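Local coordinates for structural polyprotein, VP3 (Israeli acute paralysis virus, PDB 5CDD), which probably serves as one of the structural capsid proteins that build the pentamers and shell of the virion, at residues W87-Y98 with F230-I240; K100-S108 with Y283-V293. All blocks are in the same frame, centred on the assembly; numbering follows the deposited sequence.

Interaction 1 of 2, residues W87-Y98 with F230-I240; sequences WGGVIPVGMPCY and FHESFSGFLCI
V90, I91 and P92 lie against C239, L238 and F237 as antiparallel pairs in the viral jelly-roll β-sandwich, where 90-92 is the outermost strand, within this chain, of a four-stranded sheet; the axes of the short strands run 157° apart in direction. I91 and L238 form the hydrogen-bonded pair: I91 N reaches L238 O at 2.8 Å and L238 N reaches I91 O at 2.7 Å. The pairing continues through I240 N to G89 O, and through V93 N to G236 O (3.0 Å). V93 CG2, anti to the carbonyl carbon while CG1 is anti to the backbone N (chi1 177°), packs 3.7 Å from L238 CG.

Beyond the paired strands, P92 CB sits 3.9 Å from the F234 ring centroid, a CH-pi contact over one face, while S233 CB covers the opposite face. P96 O and C97 O approach the edge of the same ring. The F230 and W87 rings meet obliquely, with planes at 39°.

Farther out, Y139 of strand 132-144 packs on both V93 and L238, and F237 continues the sheet by backbone hydrogen bonding to E158. Y98 OH is hydrogen-bonded to H67 NE2, and at the near end of that side chain Y98 CB touches F234 CZ at 3.5 Å.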
ATOM      1  N   TRP B  87      35.364  -3.593  57.057  1.00 52.67           N
ATOM      2  CA  TRP B  87      34.212  -4.456  56.827  1.00 48.72           C
ATOM      3  C   TRP B  87      34.583  -5.918  56.577  1.00 48.42           C
ATOM      4  O   TRP B  87      35.726  -6.242  56.254  1.00 48.80           O
ATOM      5  CB  TRP B  87      33.375  -3.924  55.661  1.00 44.44           C
ATOM      6  CG  TRP B  87      33.083  -2.457  55.751  1.00 39.66           C
ATOM      7  CD1 TRP B  87      33.858  -1.437  55.282  1.00 38.47           C
ATOM      8  CD2 TRP B  87      31.932  -1.846  56.346  1.00 37.33           C
ATOM      9  NE1 TRP B  87      33.262  -0.228  55.549  1.00 37.48           N
ATOM     10  CE2 TRP B  87      32.078  -0.452  56.202  1.00 36.54           C
ATOM     11  CE3 TRP B  87      30.793  -2.343  56.988  1.00 35.95           C
ATOM     12  CZ2 TRP B  87      31.129   0.450  56.676  1.00 36.61           C
ATOM     13  CZ3 TRP B  87      29.851  -1.444  57.458  1.00 36.02           C
ATOM     14  CH2 TRP B  87      30.025  -0.063  57.299  1.00 36.51           C
ATOM     15  N   GLY B  88      33.591  -6.787  56.727  1.00 47.78           N
ATOM     16  CA  GLY B  88      33.722  -8.218  56.507  1.00 45.94           C
ATOM     17  C   GLY B  88      33.003  -8.975  57.603  1.00 45.24           C
ATOM     18  O   GLY B  88      32.237  -9.898  57.328  1.00 45.92           O
ATOM     19  N   GLY B  89      33.227  -8.571  58.848  1.00 43.61           N
ATOM     20  CA  GLY B  89      32.531  -9.169  59.968  1.00 40.86           C
ATOM     21  C   GLY B  89      31.108  -8.710  59.745  1.00 39.48           C
ATOM     22  O   GLY B  89      30.128  -9.426  59.959  1.00 39.19           O
ATOM     23  N   VAL B  90      31.041  -7.461  59.300  1.00 38.90           N
ATOM     24  CA  VAL B  90      29.818  -6.728  59.004  1.00 37.34           C
ATOM     25  C   VAL B  90      29.898  -6.354  57.525  1.00 37.07           C
ATOM     26  O   VAL B  90      30.805  -5.633  57.104  1.00 37.13           O
ATOM     27  CB  VAL B  90      29.693  -5.437  59.839  1.00 36.59           C
ATOM     28  CG1 VAL B  90      28.370  -4.754  59.529  1.00 34.58           C
ATOM     29  CG2 VAL B  90      29.786  -5.761  61.322  1.00 36.37           C
ATOM     30  N   ILE B  91      28.951  -6.853  56.738  1.00 35.83           N
ATOM     31  CA  ILE B  91      28.942  -6.584  55.307  1.00 33.77           C
ATOM     32  C   ILE B  91      27.711  -5.824  54.826  1.00 33.26           C
ATOM     33  O   ILE B  91      26.586  -6.318  54.924  1.00 33.72           O
ATOM     34  CB  ILE B  91      29.034  -7.899  54.507  1.00 32.78           C
ATOM     35  CG1 ILE B  91      30.284  -8.672  54.927  1.00 31.98           C
ATOM     36  CG2 ILE B  91      29.072  -7.601  53.014  1.00 32.14           C
ATOM     37  CD1 ILE B  91      30.416 -10.024  54.270  1.00 31.61           C
ATOM     38  N   PRO B  92      27.908  -4.602  54.303  1.00 32.25           N
ATOM     39  CA  PRO B  92      26.775  -3.815  53.811  1.00 31.47           C
ATOM     40  C   PRO B  92      26.157  -4.525  52.609  1.00 32.07           C
ATOM     41  O   PRO B  92      26.827  -4.746  51.598  1.00 33.26           O
ATOM     42  CB  PRO B  92      27.420  -2.486  53.419  1.00 30.73           C
ATOM     43  CG  PRO B  92      28.587  -2.389  54.343  1.00 30.03           C
ATOM     44  CD  PRO B  92      29.138  -3.793  54.320  1.00 31.33           C
ATOM     45  N   VAL B  93      24.886  -4.896  52.725  1.00 31.97           N
ATOM     46  CA  VAL B  93      24.202  -5.579  51.636  1.00 32.46           C
ATOM     47  C   VAL B  93      23.808  -4.572  50.562  1.00 33.41           C
ATOM     48  O   VAL B  93      22.958  -3.721  50.790  1.00 34.57           O
ATOM     49  CB  VAL B  93      22.936  -6.299  52.139  1.00 31.44           C
ATOM     50  CG1 VAL B  93      22.195  -6.933  50.974  1.00 30.45           C
ATOM     51  CG2 VAL B  93      23.318  -7.360  53.155  1.00 32.06           C
ATOM     52  N   GLY B  94      24.434  -4.669  49.395  1.00 33.78           N
ATOM     53  CA  GLY B  94      24.125  -3.747  48.317  1.00 33.25           C
ATOM     54  C   GLY B  94      25.040  -3.947  47.128  1.00 33.87           C
ATOM     55  O   GLY B  94      26.164  -4.431  47.276  1.00 35.46           O
ATOM     56  N   MET B  95      24.565  -3.566  45.947  1.00 33.16           N
ATOM     57  CA  MET B  95      25.343  -3.723  44.725  1.00 33.57           C
ATOM     58  C   MET B  95      26.535  -2.768  44.642  1.00 33.74           C
ATOM     59  O   MET B  95      27.600  -3.147  44.157  1.00 34.07           O
ATOM     60  CB  MET B  95      24.435  -3.547  43.504  1.00 35.03           C
ATOM     61  CG  MET B  95      24.948  -4.234  42.249  1.00 36.77           C
ATOM     62  SD  MET B  95      23.685  -4.383  40.969  1.00 37.66           S
ATOM     63  CE  MET B  95      24.324  -3.278  39.715  1.00 38.61           C
ATOM     64  N   PRO B  96      26.374  -1.513  45.108  1.00 34.84           N
ATOM     65  CA  PRO B  96      27.472  -0.539  45.067  1.00 34.87           C
ATOM     66  C   PRO B  96      28.661  -0.989  45.916  1.00 36.44           C
ATOM     67  O   PRO B  96      28.532  -1.884  46.752  1.00 36.43           O
ATOM     68  CB  PRO B  96      26.830   0.729  45.623  1.00 33.11           C
ATOM     69  CG  PRO B  96      25.397   0.581  45.240  1.00 33.86           C
ATOM     70  CD  PRO B  96      25.131  -0.865  45.561  1.00 34.68           C
ATOM     71  N   CYS B  97      29.816  -0.365  45.709  1.00 38.06           N
ATOM     72  CA  CYS B  97      31.005  -0.721  46.473  1.00 40.23           C
ATOM     73  C   CYS B  97      30.985  -0.012  47.825  1.00 40.06           C
ATOM     74  O   CYS B  97      30.564   1.141  47.920  1.00 41.08           O
ATOM     75  CB  CYS B  97      32.269  -0.343  45.698  1.00 40.73           C
ATOM     76  SG  CYS B  97      33.736  -1.231  46.266  1.00 49.81           S
ATOM     77  N   TYR B  98      31.442  -0.701  48.866  1.00 39.40           N
ATOM     78  CA  TYR B  98      31.446  -0.132  50.209  1.00 38.99           C
ATOM     79  C   TYR B  98      32.832  -0.033  50.838  1.00 40.02           C
ATOM     80  O   TYR B  98      33.025   0.690  51.817  1.00 41.35           O
ATOM     81  CB  TYR B  98      30.531  -0.955  51.118  1.00 37.25           C
ATOM     82  CG  TYR B  98      30.905  -2.418  51.193  1.00 37.22           C
ATOM     83  CD1 TYR B  98      31.998  -2.844  51.949  1.00 37.62           C
ATOM     84  CD2 TYR B  98      30.180  -3.377  50.486  1.00 37.67           C
ATOM     85  CE1 TYR B  98      32.361  -4.189  52.000  1.00 36.29           C
ATOM     86  CE2 TYR B  98      30.535  -4.724  50.528  1.00 37.32           C
ATOM     87  CZ  TYR B  98      31.626  -5.121  51.287  1.00 36.90           C
ATOM     88  OH  TYR B  98      31.982  -6.447  51.329  1.00 37.04           O
ATOM     89  N   PHE B 230      26.078   7.044  51.433  1.00 47.08           N
ATOM     90  CA  PHE B 230      26.514   5.709  51.799  1.00 43.89           C
ATOM     91  C   PHE B 230      25.332   4.906  52.324  1.00 43.51           C
ATOM     92  O   PHE B 230      25.087   3.784  51.883  1.00 43.04           O
ATOM     93  CB  PHE B 230      27.596   5.791  52.874  1.00 41.72           C
ATOM     94  CG  PHE B 230      28.063   4.454  53.358  1.00 39.58           C
ATOM     95  CD1 PHE B 230      28.889   3.663  52.567  1.00 39.28           C
ATOM     96  CD2 PHE B 230      27.646   3.965  54.589  1.00 38.23           C
ATOM     97  CE1 PHE B 230      29.292   2.402  52.997  1.00 38.48           C
ATOM     98  CE2 PHE B 230      28.042   2.707  55.029  1.00 37.31           C
ATOM     99  CZ  PHE B 230      28.866   1.924  54.231  1.00 37.93           C
ATOM    100  N   HIS B 231      24.599   5.491  53.264  1.00 43.25           N
ATOM    101  CA  HIS B 231      23.445   4.831  53.860  1.00 43.57           C
ATOM    102  C   HIS B 231      22.298   4.670  52.873  1.00 43.26           C
ATOM    103  O   HIS B 231      21.496   3.744  52.988  1.00 44.23           O
ATOM    104  CB  HIS B 231      22.970   5.615  55.085  1.00 43.87           C
ATOM    105  CG  HIS B 231      23.951   5.616  56.215  1.00 44.33           C
ATOM    106  ND1 HIS B 231      24.356   4.460  56.848  1.00 44.20           N
ATOM    107  CD2 HIS B 231      24.619   6.628  56.817  1.00 43.98           C
ATOM    108  CE1 HIS B 231      25.231   4.760  57.791  1.00 44.91           C
ATOM    109  NE2 HIS B 231      25.409   6.069  57.792  1.00 44.42           N
ATOM    110  N   GLU B 232      22.229   5.572  51.901  1.00 43.27           N
ATOM    111  CA  GLU B 232      21.180   5.537  50.889  1.00 42.59           C
ATOM    112  C   GLU B 232      21.490   4.549  49.768  1.00 40.19           C
ATOM    113  O   GLU B 232      20.763   4.480  48.778  1.00 40.29           O
ATOM    114  CB  GLU B 232      20.990   6.934  50.290  1.00 45.67           C
ATOM    115  CG  GLU B 232      20.431   7.959  51.259  1.00 50.50           C
ATOM    116  CD  GLU B 232      19.000   7.653  51.654  1.00 54.77           C
ATOM    117  OE1 GLU B 232      18.117   7.699  50.768  1.00 57.59           O
ATOM    118  OE2 GLU B 232      18.760   7.363  52.847  1.00 56.24           O
ATOM    119  N   SER B 233      22.559   3.775  49.930  1.00 37.60           N
ATOM    120  CA  SER B 233      22.960   2.821  48.903  1.00 35.28           C
ATOM    121  C   SER B 233      22.950   1.349  49.309  1.00 35.11           C
ATOM    122  O   SER B 233      23.403   0.514  48.529  1.00 35.62           O
ATOM    123  CB  SER B 233      24.371   3.159  48.409  1.00 33.60           C
ATOM    124  OG  SER B 233      24.484   4.516  48.029  1.00 34.45           O
ATOM    125  N   PHE B 234      22.432   1.003  50.487  1.00 34.26           N
ATOM    126  CA  PHE B 234      22.490  -0.401  50.884  1.00 33.50           C
ATOM    127  C   PHE B 234      21.273  -1.173  51.388  1.00 34.90           C
ATOM    128  O   PHE B 234      21.136  -2.350  51.068  1.00 37.22           O
ATOM    129  CB  PHE B 234      23.660  -0.576  51.849  1.00 29.75           C
ATOM    130  CG  PHE B 234      24.993  -0.345  51.202  1.00 27.13           C
ATOM    131  CD1 PHE B 234      25.496  -1.256  50.278  1.00 25.32           C
ATOM    132  CD2 PHE B 234      25.717   0.812  51.459  1.00 26.95           C
ATOM    133  CE1 PHE B 234      26.697  -1.017  49.619  1.00 24.20           C
ATOM    134  CE2 PHE B 234      26.922   1.062  50.803  1.00 25.37           C
ATOM    135  CZ  PHE B 234      27.412   0.146  49.881  1.00 24.45           C
ATOM    136  N   SER B 235      20.400  -0.557  52.175  1.00 35.50           N
ATOM    137  CA  SER B 235      19.198  -1.254  52.663  1.00 37.01           C
ATOM    138  C   SER B 235      19.397  -2.175  53.865  1.00 36.44           C
ATOM    139  O   SER B 235      18.421  -2.604  54.481  1.00 37.52           O
ATOM    140  CB  SER B 235      18.556  -2.091  51.547  1.00 37.20           C
ATOM    141  OG  SER B 235      19.080  -3.415  51.537  1.00 30.54           O
ATOM    142  N   GLY B 236      20.642  -2.498  54.190  1.00 35.21           N
ATOM    143  CA  GLY B 236      20.879  -3.371  55.326  1.00 33.85           C
ATOM    144  C   GLY B 236      22.293  -3.904  55.382  1.00 33.39           C
ATOM    145  O   GLY B 236      23.191  -3.364  54.736  1.00 32.34           O
ATOM    146  N   PHE B 237      22.497  -4.972  56.147  1.00 32.92           N
ATOM    147  CA  PHE B 237      23.822  -5.556  56.278  1.00 32.31           C
ATOM    148  C   PHE B 237      23.793  -6.985  56.804  1.00 32.49           C
ATOM    149  O   PHE B 237      22.810  -7.425  57.402  1.00 31.80           O
ATOM    150  CB  PHE B 237      24.680  -4.685  57.206  1.00 31.99           C
ATOM    151  CG  PHE B 237      24.211  -4.668  58.640  1.00 31.46           C
ATOM    152  CD1 PHE B 237      24.621  -5.653  59.536  1.00 31.12           C
ATOM    153  CD2 PHE B 237      23.354  -3.668  59.095  1.00 32.09           C
ATOM    154  CE1 PHE B 237      24.185  -5.644  60.863  1.00 29.81           C
ATOM    155  CE2 PHE B 237      22.911  -3.651  60.422  1.00 30.12           C
ATOM    156  CZ  PHE B 237      23.330  -4.641  61.305  1.00 29.74           C
ATOM    157  N   LEU B 238      24.881  -7.706  56.556  1.00 33.89           N
ATOM    158  CA  LEU B 238      25.028  -9.076  57.023  1.00 35.20           C
ATOM    159  C   LEU B 238      26.035  -9.035  58.157  1.00 36.49           C
ATOM    160  O   LEU B 238      26.924  -8.187  58.169  1.00 36.96           O
ATOM    161  CB  LEU B 238      25.565  -9.982  55.915  1.00 34.56           C
ATOM    162  CG  LEU B 238      24.638 -10.376  54.772  1.00 34.77           C
ATOM    163  CD1 LEU B 238      25.405 -11.193  53.761  1.00 34.50           C
ATOM    164  CD2 LEU B 238      23.479 -11.187  55.297  1.00 33.55           C
ATOM    165  N   CYS B 239      25.904  -9.952  59.104  1.00 37.96           N
ATOM    166  CA  CYS B 239      26.816  -9.987  60.233  1.00 38.47           C
ATOM    167  C   CYS B 239      27.276 -11.413  60.500  1.00 38.67           C
ATOM    168  O   CYS B 239      26.457 -12.320  60.658  1.00 38.62           O
ATOM    169  CB  CYS B 239      26.127  -9.407  61.467  1.00 38.82           C
ATOM    170  SG  CYS B 239      27.237  -9.060  62.835  1.00 40.19           S
ATOM    171  N   ILE B 240      28.593 -11.604  60.547  1.00 38.96           N
ATOM    172  CA  ILE B 240      29.171 -12.920  60.790  1.00 39.08           C
ATOM    173  C   ILE B 240      29.720 -13.020  62.216  1.00 39.85           C
ATOM    174  O   ILE B 240      30.783 -12.478  62.525  1.00 39.84           O
ATOM    175  CB  ILE B 240      30.306 -13.210  59.783  1.00 38.49           C
ATOM    176  CG1 ILE B 240      29.794 -13.001  58.357  1.00 36.41           C
ATOM    177  CG2 ILE B 240      30.803 -14.637  59.953  1.00 37.86           C
ATOM    178  CD1 ILE B 240      30.849 -13.180  57.288  1.00 34.91           C
TER

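Interaction 2 of 2, residues K100-S108 with Y283-V293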
ATOM      1  N   LYS B 100      36.995   0.809  50.579  1.00 39.48           N
ATOM      2  CA  LYS B 100      37.981   1.604  49.862  1.00 39.24           C
ATOM      3  C   LYS B 100      39.255   1.731  50.682  1.00 40.37           C
ATOM      4  O   LYS B 100      39.258   1.511  51.893  1.00 40.82           O
ATOM      5  CB  LYS B 100      37.433   3.002  49.561  1.00 36.50           C
ATOM      6  CG  LYS B 100      37.228   3.869  50.788  1.00 33.35           C
ATOM      7  CD  LYS B 100      36.608   5.205  50.420  1.00 31.34           C
ATOM      8  CE  LYS B 100      36.240   5.994  51.663  1.00 31.08           C
ATOM      9  NZ  LYS B 100      35.454   7.211  51.338  1.00 29.96           N
ATOM     10  N   SER B 101      40.341   2.078  50.002  1.00 41.51           N
ATOM     11  CA  SER B 101      41.633   2.262  50.638  1.00 42.47           C
ATOM     12  C   SER B 101      42.116   3.649  50.246  1.00 43.78           C
ATOM     13  O   SER B 101      41.842   4.114  49.141  1.00 45.75           O
ATOM     14  CB  SER B 101      42.622   1.208  50.146  1.00 42.41           C
ATOM     15  OG  SER B 101      43.909   1.424  50.697  1.00 45.96           O
ATOM     16  N   ILE B 102      42.826   4.317  51.146  1.00 44.43           N
ATOM     17  CA  ILE B 102      43.320   5.650  50.847  1.00 45.24           C
ATOM     18  C   ILE B 102      44.819   5.677  50.619  1.00 46.23           C
ATOM     19  O   ILE B 102      45.608   5.326  51.497  1.00 46.57           O
ATOM     20  CB  ILE B 102      42.953   6.631  51.966  1.00 45.15           C
ATOM     21  CG1 ILE B 102      41.433   6.767  52.026  1.00 44.80           C
ATOM     22  CG2 ILE B 102      43.601   7.988  51.716  1.00 44.41           C
ATOM     23  CD1 ILE B 102      40.954   7.657  53.123  1.00 48.94           C
ATOM     24  N   ARG B 103      45.195   6.094  49.415  1.00 47.47           N
ATOM     25  CA  ARG B 103      46.592   6.182  49.024  1.00 49.26           C
ATOM     26  C   ARG B 103      47.089   7.583  49.355  1.00 51.60           C
ATOM     27  O   ARG B 103      46.708   8.560  48.707  1.00 52.07           O
ATOM     28  CB  ARG B 103      46.726   5.928  47.524  1.00 47.98           C
ATOM     29  CG  ARG B 103      48.143   5.654  47.078  1.00 46.20           C
ATOM     30  CD  ARG B 103      48.493   6.430  45.828  1.00 45.27           C
ATOM     31  NE  ARG B 103      49.836   6.096  45.367  1.00 46.00           N
ATOM     32  CZ  ARG B 103      50.458   6.713  44.370  1.00 46.65           C
ATOM     33  NH1 ARG B 103      51.680   6.339  44.018  1.00 47.77           N
ATOM     34  NH2 ARG B 103      49.861   7.708  43.729  1.00 46.50           N
ATOM     35  N   THR B 104      47.937   7.673  50.371  1.00 54.39           N
ATOM     36  CA  THR B 104      48.474   8.954  50.790  1.00 56.60           C
ATOM     37  C   THR B 104      49.902   9.165  50.292  1.00 58.31           C
ATOM     38  O   THR B 104      50.751   8.286  50.421  1.00 58.14           O
ATOM     39  CB  THR B 104      48.466   9.082  52.324  1.00 55.90           C
ATOM     40  OG1 THR B 104      47.171   8.735  52.835  1.00 55.77           O
ATOM     41  CG2 THR B 104      48.803  10.507  52.725  1.00 55.88           C
ATOM     42  N   ILE B 105      50.155  10.331  49.711  1.00 61.25           N
ATOM     43  CA  ILE B 105      51.480  10.671  49.209  1.00 64.48           C
ATOM     44  C   ILE B 105      51.845  12.039  49.745  1.00 67.47           C
ATOM     45  O   ILE B 105      50.968  12.824  50.100  1.00 68.23           O
ATOM     46  CB  ILE B 105      51.512  10.714  47.665  1.00 63.20           C
ATOM     47  CG1 ILE B 105      50.481  11.719  47.147  1.00 63.44           C
ATOM     48  CG2 ILE B 105      51.257   9.332  47.113  1.00 62.87           C
ATOM     49  CD1 ILE B 105      50.520  11.940  45.653  1.00 62.81           C
ATOM     50  N   LYS B 106      53.143  12.311  49.808  1.00 70.61           N
ATOM     51  CA  LYS B 106      53.642  13.585  50.294  1.00 73.26           C
ATOM     52  C   LYS B 106      53.674  14.535  49.105  1.00 74.88           C
ATOM     53  O   LYS B 106      53.655  14.096  47.956  1.00 75.37           O
ATOM     54  CB  LYS B 106      55.060  13.419  50.841  1.00 74.08           C
ATOM     55  CG  LYS B 106      55.231  12.266  51.839  1.00 75.70           C
ATOM     56  CD  LYS B 106      56.711  11.917  52.041  1.00 77.09           C
ATOM     57  CE  LYS B 106      56.907  10.669  52.903  1.00 77.51           C
ATOM     58  NZ  LYS B 106      58.352  10.354  53.126  1.00 77.96           N
ATOM     59  N   ILE B 107      53.721  15.831  49.378  1.00 77.06           N
ATOM     60  CA  ILE B 107      53.786  16.837  48.321  1.00 79.52           C
ATOM     61  C   ILE B 107      54.713  17.934  48.820  1.00 81.50           C
ATOM     62  O   ILE B 107      55.573  18.428  48.095  1.00 82.38           O
ATOM     63  CB  ILE B 107      52.394  17.431  48.024  1.00 78.73           C
ATOM     64  CG1 ILE B 107      51.510  16.358  47.378  1.00 78.27           C
ATOM     65  CG2 ILE B 107      52.535  18.668  47.129  1.00 78.60           C
ATOM     66  CD1 ILE B 107      50.054  16.757  47.249  1.00 78.71           C
ATOM     67  N   SER B 108      54.508  18.294  50.078  1.00 83.01           N
ATOM     68  CA  SER B 108      55.290  19.301  50.766  1.00 83.99           C
ATOM     69  C   SER B 108      55.303  18.756  52.180  1.00 84.95           C
ATOM     70  O   SER B 108      54.667  17.737  52.451  1.00 85.49           O
ATOM     71  CB  SER B 108      54.571  20.652  50.728  1.00 83.51           C
ATOM     72  OG  SER B 108      53.273  20.543  51.302  1.00 83.73           O
ATOM     73  N   TYR B 283      41.365   3.381  38.617  1.00 36.18           N
ATOM     74  CA  TYR B 283      42.622   3.637  39.306  1.00 37.11           C
ATOM     75  C   TYR B 283      43.731   2.852  38.622  1.00 38.25           C
ATOM     76  O   TYR B 283      43.630   1.637  38.441  1.00 38.93           O
ATOM     77  CB  TYR B 283      42.540   3.229  40.776  1.00 36.41           C
ATOM     78  CG  TYR B 283      43.822   3.518  41.514  1.00 36.12           C
ATOM     79  CD1 TYR B 283      44.213   4.829  41.787  1.00 36.21           C
ATOM     80  CD2 TYR B 283      44.675   2.484  41.886  1.00 36.79           C
ATOM     81  CE1 TYR B 283      45.424   5.101  42.409  1.00 37.51           C
ATOM     82  CE2 TYR B 283      45.889   2.745  42.508  1.00 37.79           C
ATOM     83  CZ  TYR B 283      46.257   4.055  42.765  1.00 37.98           C
ATOM     84  OH  TYR B 283      47.468   4.321  43.361  1.00 38.20           O
ATOM     85  N   ARG B 284      44.794   3.555  38.254  1.00 39.08           N
ATOM     86  CA  ARG B 284      45.914   2.937  37.567  1.00 39.26           C
ATOM     87  C   ARG B 284      47.184   3.032  38.393  1.00 39.77           C
ATOM     88  O   ARG B 284      47.790   4.098  38.475  1.00 39.83           O
ATOM     89  CB  ARG B 284      46.112   3.627  36.224  1.00 38.60           C
ATOM     90  CG  ARG B 284      44.809   3.865  35.484  1.00 40.90           C
ATOM     91  CD  ARG B 284      45.077   4.633  34.231  1.00 41.27           C
ATOM     92  NE  ARG B 284      45.929   3.867  33.347  1.00 45.81           N
ATOM     93  CZ  ARG B 284      46.740   4.408  32.450  1.00 48.44           C
ATOM     94  NH1 ARG B 284      46.807   5.727  32.326  1.00 48.91           N
ATOM     95  NH2 ARG B 284      47.486   3.623  31.682  1.00 49.00           N
ATOM     96  N   PRO B 285      47.616   1.907  39.000  1.00 40.10           N
ATOM     97  CA  PRO B 285      48.823   1.860  39.832  1.00 39.96           C
ATOM     98  C   PRO B 285      50.062   2.542  39.244  1.00 40.83           C
ATOM     99  O   PRO B 285      50.619   2.084  38.248  1.00 40.61           O
ATOM    100  CB  PRO B 285      49.041   0.359  40.037  1.00 39.86           C
ATOM    101  CG  PRO B 285      47.651  -0.189  40.017  1.00 39.51           C
ATOM    102  CD  PRO B 285      47.050   0.554  38.842  1.00 39.64           C
ATOM    103  N   PRO B 286      50.507   3.655  39.857  1.00 41.81           N
ATOM    104  CA  PRO B 286      51.695   4.342  39.337  1.00 42.42           C
ATOM    105  C   PRO B 286      52.920   3.438  39.476  1.00 43.98           C
ATOM    106  O   PRO B 286      52.903   2.467  40.236  1.00 44.06           O
ATOM    107  CB  PRO B 286      51.801   5.579  40.228  1.00 42.01           C
ATOM    108  CG  PRO B 286      50.391   5.825  40.649  1.00 41.83           C
ATOM    109  CD  PRO B 286      49.892   4.434  40.944  1.00 41.73           C
ATOM    110  N   PRO B 287      53.998   3.743  38.742  1.00 45.27           N
ATOM    111  CA  PRO B 287      55.208   2.920  38.824  1.00 46.52           C
ATOM    112  C   PRO B 287      55.785   2.866  40.237  1.00 48.52           C
ATOM    113  O   PRO B 287      56.275   1.825  40.676  1.00 48.72           O
ATOM    114  CB  PRO B 287      56.155   3.603  37.842  1.00 45.28           C
ATOM    115  CG  PRO B 287      55.221   4.178  36.824  1.00 45.27           C
ATOM    116  CD  PRO B 287      54.130   4.763  37.688  1.00 44.89           C
ATOM    117  N   THR B 288      55.713   3.989  40.947  1.00 50.39           N
ATOM    118  CA  THR B 288      56.249   4.079  42.301  1.00 52.21           C
ATOM    119  C   THR B 288      55.193   4.438  43.337  1.00 52.91           C
ATOM    120  O   THR B 288      54.170   5.040  43.014  1.00 53.90           O
ATOM    121  CB  THR B 288      57.366   5.136  42.371  1.00 53.34           C
ATOM    122  OG1 THR B 288      58.365   4.834  41.391  1.00 55.23           O
ATOM    123  CG2 THR B 288      58.009   5.152  43.751  1.00 54.91           C
ATOM    124  N   ALA B 289      55.456   4.069  44.588  1.00 53.45           N
ATOM    125  CA  ALA B 289      54.543   4.358  45.688  1.00 54.39           C
ATOM    126  C   ALA B 289      54.530   5.856  45.975  1.00 55.19           C
ATOM    127  O   ALA B 289      53.790   6.329  46.840  1.00 55.11           O
ATOM    128  CB  ALA B 289      54.970   3.592  46.933  1.00 53.62           C
ATOM    129  N   SER B 290      55.360   6.597  45.245  1.00 56.35           N
ATOM    130  CA  SER B 290      55.449   8.041  45.411  1.00 57.51           C
ATOM    131  C   SER B 290      54.950   8.766  44.165  1.00 58.64           C
ATOM    132  O   SER B 290      54.577   9.938  44.230  1.00 59.26           O
ATOM    133  CB  SER B 290      56.895   8.450  45.703  1.00 57.33           C
ATOM    134  OG  SER B 290      57.764   8.038  44.663  1.00 57.47           O
ATOM    135  N   ALA B 291      54.945   8.067  43.032  1.00 59.64           N
ATOM    136  CA  ALA B 291      54.478   8.647  41.777  1.00 60.13           C
ATOM    137  C   ALA B 291      53.041   9.138  41.954  1.00 61.46           C
ATOM    138  O   ALA B 291      52.255   8.531  42.681  1.00 61.90           O
ATOM    139  CB  ALA B 291      54.551   7.609  40.661  1.00 57.09           C
ATOM    140  N   ALA B 292      52.702  10.240  41.293  1.00 62.53           N
ATOM    141  CA  ALA B 292      51.360  10.798  41.402  1.00 63.95           C
ATOM    142  C   ALA B 292      50.423  10.246  40.333  1.00 65.16           C
ATOM    143  O   ALA B 292      50.856   9.875  39.243  1.00 64.95           O
ATOM    144  CB  ALA B 292      51.421  12.316  41.309  1.00 63.29           C
ATOM    145  N   VAL B 293      49.134  10.192  40.660  1.00 66.68           N
ATOM    146  CA  VAL B 293      48.117   9.699  39.733  1.00 67.58           C
ATOM    147  C   VAL B 293      47.422  10.879  39.059  1.00 68.28           C
ATOM    148  O   VAL B 293      47.575  12.023  39.486  1.00 68.44           O
ATOM    149  CB  VAL B 293      47.041   8.860  40.461  1.00 67.37           C
ATOM    150  CG1 VAL B 293      47.648   7.574  40.990  1.00 67.54           C
ATOM    151  CG2 VAL B 293      46.436   9.666  41.600  1.00 67.24           C
TER
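R103 and I105 project from one face of strand 101-106 toward 283-293, an irregular segment that forms no β-bridge with the strand; the nearest CA atoms, those of I105 and S290, are 6.1 Å apart. The contact is therefore carried by side chains, chiefly by R103.

Its NH1 and NH2 grip A291 O end-on, at 2.6 Å and 2.7 Å respectively, both bonds bent, since the two donors share one oxygen. Both nitrogens lie in the plane of that carbonyl, whereas the oxygen is 17° out of the guanidinium plane. With CG anti to the backbone N (chi1 -165°) and a bend at chi2, the R103 chain carries its head across to the arc of 286-293. I105 CG2 lies 3.8 Å above the centre of one guanidinium face, and P286 CD covers the opposite face nearer the rim, so the group is clasped flat between them. V293 CG1 approaches R103 NH2 at 3.5 Å. Y283 OH lies 3.4 Å from R103 CD, but the Y283 hydroxyl is hydrogen-bonded to L37 O of a neighbouring subunit. R284 makes a salt bridge to D103 of that subunit.

The arrangement is that of a capsid protein's C-terminal arm packed against a β-hairpin beside the jelly roll, with a two-nitrogen arginine grip on a backbone carbonyl as the polar link between the two segments.

In the fold
The centres of the two interactions lie 27 Å apart. Interaction 1 is buried, its centre about 9 Å from that of the chain; interaction 2 is only partly buried, its centre about 22 Å from that of the chain. Their first segments adjoin: strand 90-92 belongs to the four-stranded sheet with 236-247; after it the chain leaves this sheet, and strand 101-106 pairs instead with 111-118. The partner segments follow in the same order, 230-240 before 283-293, so the two connections alternate along the sequence. Interaction 1 thus pairs the outermost strand of this chain's sheet with its neighbour 236-247, while interaction 2 ties the chain's late, irregular segment to a hairpin where neighbouring subunits also make contact.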